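Local coordinates for protein kojibiose phosphorylase (Gut metagenome, PDB 6W0P) that is a phosphorylase of glycoside hydrolase family 65, a carbohydrate-active enzyme built from a beta-rich N-terminal domain, a helical catalytic domain and a small C-terminal beta domain, at residues L692-N697 against V716-D721. Sequence-based numbering, arbitrary orientation.
Sequences LTPTSN and VKVDKD
P694 and V718 meet inside the C-terminal beta domain of this family 65 enzyme, where the chain leaving strand 689-692 of a mixed sheet packs against strand 712-718 of an antiparallel sheet. Between the two segments the contact is made by apolar side chains. V718 has the largest share of it. From its CB, directed at the loop, the side chain forks: CG2, anti to the carbonyl carbon, comes closest to the proline ring, 3.6 Å from CB of P694, and lies 4.2 Å from CG of P694. The other branch, CG1, is anti to the backbone N (chi1 -174°) and rests 3.8 Å from CB of P694, which therefore touches both methyls of the fork. The ring and the valine cross at about a right angle. Two residues earlier on the strand, V716 reaches tip to tip with L692, and CD1 of L692 lies 3.9 Å from CG2 of V716. Around this buried patch, I725 and V723 of strand 722-726 touch L692 and P694, while F705 and Y703 of strand 702-709 touch V716 and V718. Carbonyl oxygens of the loop are hydrogen-bonded to tyrosine hydroxyls, P694 O with Y738 OH and T695 O with Y703 OH. Farther along the chain an Asx turn forms at D719, with D721 N donating to D719 OD1 at 2.9 Å, from the anti side and 33° out of the carboxylate plane.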
# COMPACT_ATOMS: atom_id res chain seq x y z
N LEU A 692 -21.74 -30.40 28.73
CA LEU A 692 -21.58 -29.21 29.60
C LEU A 692 -20.51 -29.52 30.65
O LEU A 692 -20.45 -30.69 31.06
CB LEU A 692 -22.91 -28.90 30.29
CG LEU A 692 -24.08 -28.54 29.36
CD1 LEU A 692 -25.37 -28.40 30.16
CD2 LEU A 692 -23.79 -27.25 28.62
N THR A 693 -19.68 -28.52 30.99
CA THR A 693 -18.71 -28.54 32.11
C THR A 693 -18.77 -27.20 32.81
O THR A 693 -17.87 -26.38 32.67
CB THR A 693 -17.27 -28.80 31.63
OG1 THR A 693 -17.31 -29.95 30.80
CG2 THR A 693 -16.30 -29.03 32.77
N PRO A 694 -19.87 -26.90 33.51
CA PRO A 694 -20.07 -25.57 34.09
C PRO A 694 -19.06 -25.22 35.20
O PRO A 694 -18.85 -26.00 36.11
CB PRO A 694 -21.52 -25.61 34.58
CG PRO A 694 -22.16 -26.70 33.76
CD PRO A 694 -21.07 -27.74 33.63
N THR A 695 -18.44 -24.05 35.05
CA THR A 695 -17.48 -23.46 36.03
C THR A 695 -18.01 -22.09 36.46
O THR A 695 -18.99 -21.62 35.85
CB THR A 695 -16.07 -23.42 35.43
OG1 THR A 695 -16.14 -22.78 34.15
CG2 THR A 695 -15.45 -24.79 35.29
N SER A 696 -17.40 -21.49 37.46
CA SER A 696 -17.94 -20.32 38.19
C SER A 696 -17.32 -19.04 37.61
O SER A 696 -16.11 -19.04 37.30
CB SER A 696 -17.64 -20.42 39.67
OG SER A 696 -18.28 -21.55 40.25
N ASN A 697 -18.13 -17.99 37.51
CA ASN A 697 -17.65 -16.59 37.43
C ASN A 697 -17.59 -16.07 38.87
O ASN A 697 -18.65 -16.06 39.51
CB ASN A 697 -18.55 -15.75 36.54
CG ASN A 697 -18.06 -14.33 36.35
OD1 ASN A 697 -17.49 -13.75 37.27
ND2 ASN A 697 -18.28 -13.75 35.18
N VAL A 716 -30.27 -24.04 31.68
CA VAL A 716 -29.09 -24.44 32.46
C VAL A 716 -28.84 -23.34 33.46
O VAL A 716 -28.45 -22.26 33.03
CB VAL A 716 -27.86 -24.69 31.57
CG1 VAL A 716 -26.67 -25.11 32.40
CG2 VAL A 716 -28.13 -25.70 30.46
N LYS A 717 -29.04 -23.64 34.75
CA LYS A 717 -28.73 -22.76 35.89
C LYS A 717 -27.51 -23.33 36.63
O LYS A 717 -27.55 -24.50 37.01
CB LYS A 717 -29.94 -22.65 36.84
CG LYS A 717 -29.74 -21.68 37.99
CD LYS A 717 -30.97 -21.51 38.84
CE LYS A 717 -30.64 -20.73 40.10
NZ LYS A 717 -31.86 -20.29 40.82
N VAL A 718 -26.50 -22.49 36.85
CA VAL A 718 -25.23 -22.85 37.55
C VAL A 718 -25.07 -21.95 38.78
O VAL A 718 -25.00 -20.73 38.59
CB VAL A 718 -24.04 -22.74 36.60
CG1 VAL A 718 -22.75 -23.24 37.24
CG2 VAL A 718 -24.32 -23.46 35.30
N ASP A 719 -25.08 -22.52 39.99
CA ASP A 719 -24.74 -21.81 41.26
C ASP A 719 -23.49 -22.46 41.86
O ASP A 719 -22.82 -23.21 41.12
CB ASP A 719 -25.93 -21.71 42.23
CG ASP A 719 -26.43 -23.01 42.83
OD1 ASP A 719 -25.64 -23.96 42.94
OD2 ASP A 719 -27.61 -23.07 43.17
N LYS A 720 -23.17 -22.16 43.12
CA LYS A 720 -21.92 -22.65 43.76
C LYS A 720 -22.00 -24.18 43.95
O LYS A 720 -20.97 -24.85 43.74
CB LYS A 720 -21.65 -21.88 45.06
CG LYS A 720 -22.52 -22.27 46.26
CD LYS A 720 -22.49 -21.31 47.46
CE LYS A 720 -21.43 -21.64 48.49
NZ LYS A 720 -21.42 -20.68 49.61
N ASP A 721 -23.18 -24.72 44.28
CA ASP A 721 -23.39 -26.11 44.76
C ASP A 721 -23.96 -27.02 43.67
O ASP A 721 -23.71 -28.21 43.75
CB ASP A 721 -24.36 -26.15 45.95
CG ASP A 721 -23.98 -25.21 47.08
OD1 ASP A 721 -22.75 -25.09 47.36
OD2 ASP A 721 -24.90 -24.58 47.66